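Local coordinates for m3DLH protein (Halieaceae bacterium, PDB 7JKA), which probably hydrolyses ester or lactone bonds as an alpha/beta-hydrolase of the dienelactone hydrolase family, and may also act on phosphotriesters, at residues Leu139-Arg143 and Ser144-Leu148; Gly209-Ala212 and His213-Asp217. All blocks are in the same frame, centred on the assembly; numbering follows the deposited sequence.

Interaction 1. Residues Leu139-Arg143 and Ser144-Leu148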
loop_
_atom_site.group_PDB
_atom_site.type_symbol
_atom_site.label_atom_id
_atom_site.label_comp_id
_atom_site.label_asym_id
_atom_site.label_seq_id
_atom_site.Cartn_x
_atom_site.Cartn_y
_atom_site.Cartn_z
ATOM N N LEU A 139 5.748 -2.884 -0.402
ATOM C CA LEU A 139 7.133 -3.127 -0.797
ATOM C C LEU A 139 7.538 -4.579 -0.569
ATOM O O LEU A 139 8.343 -5.119 -1.340
ATOM C CB LEU A 139 8.068 -2.171 -0.049
ATOM C CG LEU A 139 7.995 -0.722 -0.560
ATOM C CD1 LEU A 139 8.855 0.190 0.331
ATOM C CD2 LEU A 139 8.440 -0.663 -2.021
ATOM N N GLU A 140 7.003 -5.237 0.471
ATOM C CA GLU A 140 7.250 -6.669 0.618
ATOM C C GLU A 140 6.673 -7.446 -0.553
ATOM O O GLU A 140 7.292 -8.395 -1.050
ATOM C CB GLU A 140 6.644 -7.193 1.924
ATOM C CG GLU A 140 7.406 -6.750 3.165
ATOM C CD GLU A 140 8.850 -7.190 3.147
ATOM O OE1 GLU A 140 9.123 -8.395 3.319
ATOM O OE2 GLU A 140 9.725 -6.313 2.984
ATOM N N LEU A 141 5.497 -7.031 -1.027
ATOM C CA LEU A 141 4.886 -7.685 -2.179
ATOM C C LEU A 141 5.739 -7.487 -3.419
ATOM O O LEU A 141 5.979 -8.431 -4.174
ATOM C CB LEU A 141 3.487 -7.119 -2.415
ATOM C CG LEU A 141 2.692 -7.701 -3.601
ATOM C CD1 LEU A 141 2.484 -9.213 -3.444
ATOM C CD2 LEU A 141 1.337 -6.976 -3.677
ATOM N N ALA A 142 6.261 -6.276 -3.616
ATOM C CA ALA A 142 7.164 -6.069 -4.742
ATOM C C ALA A 142 8.421 -6.911 -4.617
ATOM O O ALA A 142 8.879 -7.509 -5.601
ATOM C CB ALA A 142 7.522 -4.587 -4.838
ATOM N N ARG A 143 8.992 -6.967 -3.409
ATOM C CA ARG A 143 10.225 -7.727 -3.194
ATOM C C ARG A 143 10.020 -9.212 -3.453
ATOM O O ARG A 143 10.966 -9.915 -3.851
ATOM C CB ARG A 143 10.700 -7.509 -1.761
ATOM C CG ARG A 143 11.378 -6.161 -1.541
ATOM C CD ARG A 143 11.620 -5.922 -0.053
ATOM N NE ARG A 143 12.521 -4.792 0.181
ATOM C CZ ARG A 143 12.711 -4.244 1.378
ATOM N NH1 ARG A 143 12.070 -4.715 2.441
ATOM N NH2 ARG A 143 13.575 -3.255 1.525
ATOM N N SER A 144 8.800 -9.704 -3.238
ATOM C CA SER A 144 8.517 -11.123 -3.474
ATOM C C SER A 144 8.598 -11.485 -4.947
ATOM O O SER A 144 8.630 -12.682 -5.287
ATOM C CB SER A 144 7.126 -11.475 -2.946
ATOM O OG SER A 144 6.123 -11.093 -3.879
ATOM N N GLY A 145 8.627 -10.487 -5.826
ATOM C CA GLY A 145 8.689 -10.740 -7.251
ATOM C C GLY A 145 7.347 -10.801 -7.923
ATOM O O GLY A 145 7.251 -11.307 -9.051
ATOM N N ALA A 146 6.307 -10.301 -7.268
ATOM C CA ALA A 146 4.977 -10.286 -7.849
ATOM C C ALA A 146 4.932 -9.401 -9.093
ATOM O O ALA A 146 5.719 -8.454 -9.264
ATOM C CB ALA A 146 3.966 -9.810 -6.803
ATOM N N SER A 147 3.997 -9.716 -9.978
ATOM C CA SER A 147 3.873 -8.999 -11.242
ATOM C C SER A 147 3.077 -7.725 -10.978
ATOM O O SER A 147 1.849 -7.715 -11.015
ATOM C CB SER A 147 3.202 -9.872 -12.295
ATOM O OG SER A 147 3.088 -9.160 -13.510
ATOM N N LEU A 148 3.796 -6.640 -10.693
ATOM C CA LEU A 148 3.226 -5.318 -10.411
ATOM C C LEU A 148 3.955 -4.290 -11.245
ATOM O O LEU A 148 5.188 -4.279 -11.271
ATOM C CB LEU A 148 3.381 -4.905 -8.945
ATOM C CG LEU A 148 2.662 -5.667 -7.858
ATOM C CD1 LEU A 148 3.245 -5.277 -6.510
ATOM C CD2 LEU A 148 1.178 -5.338 -7.916
HETATM O O HOH W 1 7.688 -6.943 -8.049
#
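Ser144 and Gly145 close the C-terminal end of helix 133-143 in a Schellman motif, Gly145 turning the chain with a positive phi of 92°. Back into the last turn run Gly145 N to Ala142 O at 3.0 Å and Ser144 N to Glu140 O at 3.0 Å. At those backbone angles a CB on Gly145 would collide with the preceding carbonyl oxygen. The hydroxyl of Ser144 adds a side-chain bond: with chi1 at 81° OG sits between the backbone N and the carbonyl carbon and reaches back to donate to Leu141 O at 2.7 Å. Leu141 O also takes a weak bond from Ser144 N. Beyond the turn, the chain leads obliquely back toward strand 150-154, and its apolar side chains close on Leu141. One methyl branch, Leu141 CD1, lies 3.7 Å from Ala146 CB, while Leu141 CD2 meets Leu148 CD1 at 3.8 Å, the two leucines crossing at about a right angle. Arg143 NH1 forms a salt bridge with Glu140 OE2 at 2.9 Å, in the guanidinium plane. Further salt bridges join Glu140 to Arg101 and Arg105, and Arg143 to Glu195; Arg143 NH2 also hydrogen-bonds Leu159 O. A water hydrogen-bonds Ala142 O and Ala146 O, 2.8 Å from each.

Interaction 2. Residues Gly209-Ala212 and His213-Asp217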
loop_
_atom_site.group_PDB
_atom_site.type_symbol
_atom_site.label_atom_id
_atom_site.label_comp_id
_atom_site.label_asym_id
_atom_site.label_seq_id
_atom_site.Cartn_x
_atom_site.Cartn_y
_atom_site.Cartn_z
ATOM N N GLY A 209 8.654 18.038 2.941
ATOM C CA GLY A 209 9.091 18.718 4.137
ATOM C C GLY A 209 7.989 19.033 5.124
ATOM O O GLY A 209 8.220 19.047 6.336
ATOM N N ASN A 210 6.784 19.287 4.637
ATOM C CA ASN A 210 5.730 19.729 5.547
ATOM C C ASN A 210 5.296 18.640 6.528
ATOM O O ASN A 210 4.689 18.948 7.554
ATOM C CB ASN A 210 4.495 20.175 4.753
ATOM C CG ASN A 210 4.717 21.442 3.941
ATOM O OD1 ASN A 210 5.588 22.270 4.240
ATOM N ND2 ASN A 210 3.898 21.605 2.903
ATOM N N ALA A 211 5.597 17.385 6.243
ATOM C CA ALA A 211 4.764 16.278 6.690
ATOM C C ALA A 211 5.488 15.342 7.648
ATOM O O ALA A 211 6.700 15.128 7.548
ATOM C CB ALA A 211 4.281 15.482 5.495
ATOM N N ALA A 212 4.707 14.737 8.546
ATOM C CA ALA A 212 5.225 13.726 9.459
ATOM C C ALA A 212 4.571 12.388 9.154
ATOM O O ALA A 212 4.230 12.125 8.001
ATOM C CB ALA A 212 4.986 14.138 10.915
ATOM N N HIS A 213 4.364 11.543 10.159
ATOM C CA HIS A 213 3.674 10.288 9.912
ATOM C C HIS A 213 2.174 10.520 9.735
ATOM O O HIS A 213 1.611 11.507 10.221
ATOM C CB HIS A 213 3.916 9.304 11.057
ATOM C CG HIS A 213 3.817 7.867 10.648
ATOM N ND1 HIS A 213 4.752 7.258 9.838
ATOM C CD2 HIS A 213 2.898 6.918 10.946
ATOM C CE1 HIS A 213 4.415 5.996 9.654
ATOM N NE2 HIS A 213 3.294 5.765 10.314
ATOM N N SER A 214 1.538 9.602 9.003
ATOM C CA SER A 214 0.085 9.571 8.832
ATOM C C SER A 214 -0.444 10.839 8.166
ATOM O O SER A 214 -1.578 11.258 8.427
ATOM C CB SER A 214 -0.617 9.325 10.166
ATOM O OG SER A 214 -0.204 8.064 10.665
ATOM N N PHE A 215 0.354 11.434 7.278
ATOM C CA PHE A 215 -0.040 12.722 6.723
ATOM C C PHE A 215 -1.252 12.632 5.801
ATOM O O PHE A 215 -1.843 13.669 5.497
ATOM C CB PHE A 215 1.145 13.385 5.999
ATOM C CG PHE A 215 1.703 12.598 4.855
ATOM C CD1 PHE A 215 1.011 12.498 3.636
ATOM C CD2 PHE A 215 2.967 12.052 4.949
ATOM C CE1 PHE A 215 1.599 11.809 2.563
ATOM C CE2 PHE A 215 3.551 11.350 3.899
ATOM C CZ PHE A 215 2.870 11.219 2.695
ATOM N N THR A 216 -1.667 11.431 5.381
ATOM C CA THR A 216 -2.855 11.309 4.540
ATOM C C THR A 216 -4.147 11.158 5.332
ATOM O O THR A 216 -5.225 11.125 4.723
ATOM C CB THR A 216 -2.745 10.101 3.605
ATOM O OG1 THR A 216 -2.684 8.907 4.407
ATOM C CG2 THR A 216 -1.523 10.182 2.716
ATOM N N ASP A 217 -4.093 11.079 6.659
ATOM C CA ASP A 217 -5.288 10.752 7.428
ATOM C C ASP A 217 -5.773 11.966 8.201
ATOM O O ASP A 217 -5.111 12.381 9.167
ATOM C CB ASP A 217 -5.009 9.598 8.391
ATOM C CG ASP A 217 -6.272 9.082 9.065
ATOM O OD1 ASP A 217 -7.383 9.478 8.646
ATOM O OD2 ASP A 217 -6.156 8.287 10.025
#
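Ala211 and Phe215 face each other across a bend in the loop between strand 203-208 and helix 232-250, their CA atoms 6.0 Å apart; Phe215 is the second residue of a type I beta turn, Ser214 to Asp217, closed by Asp217 N to Ser214 O at 3.1 Å. In the alpha/beta-hydrolase fold this loop carries the histidine of the catalytic triad, and His213 is probably that residue: its ND1 is hydrogen-bonded to Asp181 OD2 and its side chain touches Cys132 of the likely nucleophile elbow. The local packing falls to Phe215. With chi1 at 60°, CG sits between the backbone N and the carbonyl carbon, and the ring folds back toward Ala211; Ala211 CB lies 3.7 Å from Phe215 CD2, oblique to the ring. An alanine in place of Phe215 would remove the ring and is likely to leave a gap beside Ala211, and His155 without one of its two edge-to-face partners. The ring also touches Thr234 and Ser238 of helix 232-250. Ala212 O is buried here and has no hydrogen-bond partner in the model; it lies at the edge of the Phe215 ring, near the ring plane, 3.3 Å from Phe215 CD2.

Overall arrangement
Interaction 1 ends the helix that starts at the probable nucleophile elbow around Cys132, whereas interaction 2 includes His213, the probable catalytic histidine. The helix 133-143 therefore links them: its start lies by the presumed active site and its end is interaction 1. The centres are 25 Å apart, on opposite sides of the chain's centre, and the nearest atoms are about 12 Å apart, so neither contact touches the other. Because it contains His213, interaction 2 is the one that belongs to the likely catalytic site, while interaction 1 is packing at the far end of the helix, leading into strand 150-154.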